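Putative aldolase (Bacteroides vulgatus ATCC 8482, PDB 3DXI) is a putative aldolase of unestablished function, built on a TIM-barrel fold with an HMGL-like region. Local coordinates at residues V134-K139 with V163-G168; A152-A157 with K183-P188. One frame throughout, in Å; residues are numbered along the deposited sequence.

How the interactions relate
Both contacts tie the excursion between strands 129-134 and 159-163 of one parallel barrel to chain that follows strand 159-163, interaction 1 at the C-terminal ends of 129-134 and 159-163, interaction 2 at the N-terminal ends of 159-163 and 189-192. Interaction 1, where two loops leave the barrel, is partly buried; interaction 2 is mostly buried, with His186 at its exposed margin. The centres are about 19 Å apart. In interaction 1 backbone and serine hydrogen bonds are joined by selenomethionine and aromatic contacts, whereas interaction 2 relies on one aspartate that binds an ST turn beside an aliphatic cluster.

Interaction 1 (V134-K139 with V163-G168); sequences VMYMSK and VDSFGG
Ser165 reaches across to Tyr136 with its hydroxyl oxygen: Tyr136 N donates to Ser165 OG at 2.9 Å, and at 178° the bond is almost perfectly straight. The OG sits beside its own backbone N, a setting that turns the oxygen to the Tyr136 amide, and it also touches Met135 CB. Ser165 CB meets the tyrosine ring at CD1, 3.7 Å away. Over the centre of one face of that ring lies Met135 CB, so the ring rests against its own chain neighbour.

Phe166 lies next to the tyrosine. The two ring planes are 24° apart but slid so far that they barely overlap, touching through Tyr136 CD1 and Phe166 CZ at 3.8 Å. Along the edge of the phenylalanine, near its plane, come Ser138 OG and the CE of Lys139, whose extended chain crosses the phenylalanine side chain at about a right angle, its CE 3.6 Å from Phe166 CE2.

Behind these groups the main chains are tied by Val163 N to Val134 O (3.2 Å) and, weakly, by Met137 N to Val163 O. With Met137 CG held between the backbone N and the carbonyl carbon (chi1 65°) and the chain straight at chi2, its selenium lies 3.5 Å from Asp164 N. Asp164, the centre of an inverse gamma turn, shapes the second loop: OD1 accepts from Ile169 N and OD2 from His194 N.

The contact thus begins where parallel neighbours 129-134 and 159-163 end, with Met137 and Asp164 packing on Phe191 of strand 189-192 and the 163-168 loop leading into helix 171-184.

Interaction 2 (A152-A157 with K183-P188); sequences AIDKIA and KYTHVP
A buried contact, in which one aspartate binds an ST turn beside a small aliphatic cluster, joins 152-157, the last part of the connection into strand 159-163, to 183-188, where the end of helix 171-184 gives way to the loop before strand 189-192. Asp154 is that aspartate. Its OD1 accepts two hydrogen bonds: His186 N approaches at 2.9 Å from the syn side, 35° out of the carboxylate plane, while Thr185 OG1 donates nearly along the C-O axis, also at 2.9 Å. Asp154 OD2 lies near the plane of the His186 ring at its CD2 edge.

Thr185 OG1, anti to its main-chain nitrogen (chi1 176°), also accepts from Val187 N at 3.3 Å, completing the ST turn; the hydroxyl thus donates a hydrogen bond to Asp154 OD1 while accepting one from Val187 N. Residues 183-188 form an α-to-β loop of the TIM barrel, leading from helix 171-184 into strand 189-192.

Next to the turn, Val187 points into 152-157 with both methyls. Its CG1 lies 3.4 Å from Ala157 O and 3.8 Å from Ala157 CB, and its CG2 meets Ile153 CD1 at 3.8 Å, the two side chains crossing at about a right angle. Ile153 O accepts from both Ile156 N and Ala157 N, which closes a tight turn at 153-157 and brings Ile153 and Ala157 to the same valine; Ile153 and Val187 also rest on Phe160 of strand 159-163.

Interaction 1 (V134-K139 with V163-G168)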
loop_
_atom_site.group_PDB
_atom_site.type_symbol
_atom_site.label_atom_id
_atom_site.label_comp_id
_atom_site.label_asym_id
_atom_site.label_seq_id
_atom_site.Cartn_x
_atom_site.Cartn_y
_atom_site.Cartn_z
ATOM N N VAL A 134 -5.079 -17.473 14.533
ATOM C CA VAL A 134 -6.524 -17.559 14.317
ATOM C C VAL A 134 -7.016 -16.719 13.145
ATOM O O VAL A 134 -6.825 -15.508 13.102
ATOM C CB VAL A 134 -7.287 -17.166 15.599
ATOM C CG1 VAL A 134 -8.797 -17.344 15.394
ATOM C CG2 VAL A 134 -6.791 -18.021 16.771
HETATM N N MSE A 135 -7.670 -17.389 12.204
HETATM C CA MSE A 135 -8.183 -16.757 10.996
HETATM C C MSE A 135 -9.489 -15.998 11.175
HETATM O O MSE A 135 -10.147 -16.096 12.207
HETATM C CB MSE A 135 -8.381 -17.821 9.919
HETATM C CG MSE A 135 -7.249 -18.824 9.859
HETATM SE SE MSE A 135 -7.504 -20.234 8.556
HETATM C CE MSE A 135 -9.315 -20.750 8.957
ATOM N N TYR A 136 -9.839 -15.235 10.142
ATOM C CA TYR A 136 -11.065 -14.449 10.086
ATOM C C TYR A 136 -11.327 -13.530 11.271
ATOM O O TYR A 136 -12.406 -13.569 11.859
ATOM C CB TYR A 136 -12.267 -15.375 9.903
ATOM C CG TYR A 136 -12.011 -16.519 8.952
ATOM C CD1 TYR A 136 -11.528 -16.294 7.662
ATOM C CD2 TYR A 136 -12.242 -17.832 9.347
ATOM C CE1 TYR A 136 -11.279 -17.357 6.789
ATOM C CE2 TYR A 136 -12.002 -18.891 8.491
ATOM C CZ TYR A 136 -11.521 -18.652 7.215
ATOM O OH TYR A 136 -11.284 -19.717 6.375
HETATM N N MSE A 137 -10.358 -12.689 11.609
HETATM C CA MSE A 137 -10.537 -11.768 12.721
HETATM C C MSE A 137 -11.690 -10.806 12.416
HETATM O O MSE A 137 -12.216 -10.156 13.312
HETATM C CB MSE A 137 -9.245 -10.987 12.969
HETATM C CG MSE A 137 -8.838 -10.056 11.836
HETATM SE SE MSE A 137 -7.043 -9.343 12.083
HETATM C CE MSE A 137 -7.447 -8.048 13.467
ATOM N N SER A 138 -12.075 -10.714 11.148
ATOM C CA SER A 138 -13.169 -9.825 10.746
ATOM C C SER A 138 -14.540 -10.402 11.108
ATOM O O SER A 138 -15.566 -9.759 10.883
ATOM C CB SER A 138 -13.136 -9.585 9.241
ATOM O OG SER A 138 -13.478 -10.774 8.547
ATOM N N LYS A 139 -14.560 -11.612 11.659
ATOM C CA LYS A 139 -15.819 -12.253 12.029
ATOM C C LYS A 139 -15.943 -12.500 13.530
ATOM O O LYS A 139 -17.009 -12.891 14.015
ATOM C CB LYS A 139 -15.963 -13.584 11.283
ATOM C CG LYS A 139 -15.868 -13.466 9.772
ATOM C CD LYS A 139 -16.115 -14.803 9.090
ATOM C CE LYS A 139 -16.060 -14.660 7.568
ATOM N NZ LYS A 139 -16.414 -15.923 6.847
ATOM N N VAL A 163 -5.218 -12.863 12.506
ATOM C CA VAL A 163 -4.983 -12.905 11.063
ATOM C C VAL A 163 -6.019 -12.186 10.196
ATOM O O VAL A 163 -7.201 -12.535 10.188
ATOM C CB VAL A 163 -4.870 -14.367 10.583
ATOM C CG1 VAL A 163 -4.552 -14.417 9.095
ATOM C CG2 VAL A 163 -3.795 -15.084 11.386
ATOM N N ASP A 164 -5.544 -11.179 9.467
ATOM C CA ASP A 164 -6.360 -10.383 8.553
ATOM C C ASP A 164 -6.529 -11.249 7.298
ATOM O O ASP A 164 -6.000 -10.939 6.236
ATOM C CB ASP A 164 -5.608 -9.077 8.247
ATOM C CG ASP A 164 -6.273 -8.231 7.171
ATOM O OD1 ASP A 164 -7.513 -8.283 7.027
ATOM O OD2 ASP A 164 -5.537 -7.489 6.478
ATOM N N SER A 165 -7.276 -12.341 7.452
ATOM C CA SER A 165 -7.509 -13.324 6.389
ATOM C C SER A 165 -7.916 -12.804 5.016
ATOM O O SER A 165 -7.372 -13.240 4.001
ATOM C CB SER A 165 -8.535 -14.360 6.861
ATOM O OG SER A 165 -7.999 -15.181 7.888
ATOM N N PHE A 166 -8.863 -11.876 4.981
ATOM C CA PHE A 166 -9.339 -11.333 3.715
ATOM C C PHE A 166 -8.545 -10.131 3.214
ATOM O O PHE A 166 -8.644 -9.760 2.041
ATOM C CB PHE A 166 -10.817 -10.950 3.844
ATOM C CG PHE A 166 -11.701 -12.085 4.279
ATOM C CD1 PHE A 166 -11.730 -13.277 3.558
ATOM C CD2 PHE A 166 -12.504 -11.964 5.407
ATOM C CE1 PHE A 166 -12.548 -14.332 3.954
ATOM C CE2 PHE A 166 -13.322 -13.010 5.810
ATOM C CZ PHE A 166 -13.346 -14.197 5.083
ATOM N N GLY A 167 -7.758 -9.526 4.097
ATOM C CA GLY A 167 -6.981 -8.363 3.710
ATOM C C GLY A 167 -7.875 -7.145 3.581
ATOM O O GLY A 167 -7.648 -6.275 2.734
ATOM N N GLY A 168 -8.905 -7.089 4.421
ATOM C CA GLY A 168 -9.830 -5.971 4.391
ATOM C C GLY A 168 -10.004 -5.279 5.731
ATOM O O GLY A 168 -10.803 -4.355 5.853
#

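Interaction 2 (A152-A157 with K183-P188)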
loop_
_atom_site.group_PDB
_atom_site.type_symbol
_atom_site.label_atom_id
_atom_site.label_comp_id
_atom_site.label_asym_id
_atom_site.label_seq_id
_atom_site.Cartn_x
_atom_site.Cartn_y
_atom_site.Cartn_z
ATOM N N ALA A 152 -9.074 -19.738 28.164
ATOM C CA ALA A 152 -8.556 -21.100 28.263
ATOM C C ALA A 152 -7.144 -21.283 27.694
ATOM O O ALA A 152 -6.520 -22.326 27.896
ATOM C CB ALA A 152 -9.523 -22.070 27.579
ATOM N N ILE A 153 -6.631 -20.275 26.992
ATOM C CA ILE A 153 -5.297 -20.376 26.408
ATOM C C ILE A 153 -4.217 -19.684 27.235
ATOM O O ILE A 153 -3.036 -19.753 26.901
ATOM C CB ILE A 153 -5.265 -19.790 24.976
ATOM C CG1 ILE A 153 -5.259 -18.260 25.019
ATOM C CG2 ILE A 153 -6.478 -20.259 24.202
ATOM C CD1 ILE A 153 -5.025 -17.610 23.654
ATOM N N ASP A 154 -4.621 -19.028 28.320
ATOM C CA ASP A 154 -3.685 -18.303 29.178
ATOM C C ASP A 154 -2.429 -19.044 29.632
ATOM O O ASP A 154 -1.359 -18.438 29.735
ATOM C CB ASP A 154 -4.408 -17.751 30.410
ATOM C CG ASP A 154 -5.230 -16.519 30.098
ATOM O OD1 ASP A 154 -4.954 -15.861 29.071
ATOM O OD2 ASP A 154 -6.141 -16.194 30.885
ATOM N N LYS A 155 -2.543 -20.339 29.912
ATOM C CA LYS A 155 -1.383 -21.108 30.355
ATOM C C LYS A 155 -0.686 -21.880 29.236
ATOM O O LYS A 155 0.361 -22.488 29.463
ATOM C CB LYS A 155 -1.781 -22.086 31.468
ATOM C CG LYS A 155 -1.655 -21.530 32.880
ATOM C CD LYS A 155 -2.509 -20.295 33.076
ATOM C CE LYS A 155 -2.348 -19.732 34.481
ATOM N NZ LYS A 155 -3.184 -18.512 34.679
ATOM N N ILE A 156 -1.255 -21.846 28.034
ATOM C CA ILE A 156 -0.683 -22.564 26.902
ATOM C C ILE A 156 -0.053 -21.679 25.832
ATOM O O ILE A 156 1.109 -21.854 25.471
ATOM C CB ILE A 156 -1.737 -23.445 26.197
ATOM C CG1 ILE A 156 -2.294 -24.492 27.164
ATOM C CG2 ILE A 156 -1.111 -24.139 24.996
ATOM C CD1 ILE A 156 -3.437 -23.999 28.004
ATOM N N ALA A 157 -0.827 -20.736 25.318
ATOM C CA ALA A 157 -0.345 -19.853 24.266
ATOM C C ALA A 157 0.854 -18.987 24.641
ATOM O O ALA A 157 0.938 -18.467 25.750
ATOM C CB ALA A 157 -1.488 -18.962 23.778
ATOM N N LYS A 183 -8.803 -8.050 26.875
ATOM C CA LYS A 183 -9.780 -8.198 27.959
ATOM C C LYS A 183 -10.047 -9.663 28.274
ATOM O O LYS A 183 -10.501 -9.993 29.371
ATOM C CB LYS A 183 -11.132 -7.579 27.585
ATOM C CG LYS A 183 -11.177 -6.076 27.434
ATOM C CD LYS A 183 -12.599 -5.661 27.065
ATOM C CE LYS A 183 -12.716 -4.167 26.852
ATOM N NZ LYS A 183 -14.086 -3.802 26.400
ATOM N N TYR A 184 -9.765 -10.539 27.316
ATOM C CA TYR A 184 -10.050 -11.953 27.493
ATOM C C TYR A 184 -8.867 -12.900 27.641
ATOM O O TYR A 184 -9.039 -14.041 28.078
ATOM C CB TYR A 184 -10.966 -12.408 26.360
ATOM C CG TYR A 184 -12.296 -11.684 26.379
ATOM C CD1 TYR A 184 -13.282 -12.031 27.300
ATOM C CD2 TYR A 184 -12.541 -10.609 25.528
ATOM C CE1 TYR A 184 -14.480 -11.326 27.376
ATOM C CE2 TYR A 184 -13.736 -9.889 25.596
ATOM C CZ TYR A 184 -14.701 -10.253 26.525
ATOM O OH TYR A 184 -15.876 -9.536 26.619
ATOM N N THR A 185 -7.672 -12.447 27.282
ATOM C CA THR A 185 -6.501 -13.296 27.439
ATOM C C THR A 185 -5.299 -12.454 27.845
ATOM O O THR A 185 -5.216 -11.276 27.498
ATOM C CB THR A 185 -6.195 -14.105 26.145
ATOM O OG1 THR A 185 -4.986 -14.850 26.331
ATOM C CG2 THR A 185 -6.056 -13.192 24.943
ATOM N N HIS A 186 -4.388 -13.064 28.602
ATOM C CA HIS A 186 -3.191 -12.385 29.088
ATOM C C HIS A 186 -1.973 -12.662 28.217
ATOM O O HIS A 186 -0.931 -12.035 28.399
ATOM C CB HIS A 186 -2.864 -12.835 30.517
ATOM C CG HIS A 186 -3.861 -12.390 31.542
ATOM N ND1 HIS A 186 -3.849 -11.128 32.093
ATOM C CD2 HIS A 186 -4.910 -13.037 32.103
ATOM C CE1 HIS A 186 -4.850 -11.015 32.949
ATOM N NE2 HIS A 186 -5.508 -12.160 32.973
ATOM N N VAL A 187 -2.101 -13.596 27.279
ATOM C CA VAL A 187 -0.978 -13.960 26.424
ATOM C C VAL A 187 -0.560 -12.896 25.412
ATOM O O VAL A 187 -1.339 -12.012 25.048
ATOM C CB VAL A 187 -1.253 -15.277 25.656
ATOM C CG1 VAL A 187 -1.552 -16.396 26.641
ATOM C CG2 VAL A 187 -2.402 -15.091 24.676
ATOM N N PRO A 188 0.703 -12.957 24.970
ATOM C CA PRO A 188 1.232 -12.004 23.992
ATOM C C PRO A 188 0.335 -12.040 22.749
ATOM O O PRO A 188 -0.169 -13.101 22.370
ATOM C CB PRO A 188 2.633 -12.544 23.719
ATOM C CG PRO A 188 3.025 -13.122 25.060
ATOM C CD PRO A 188 1.766 -13.849 25.473
HETATM O O HOH W 1 -7.980 -14.482 30.623
#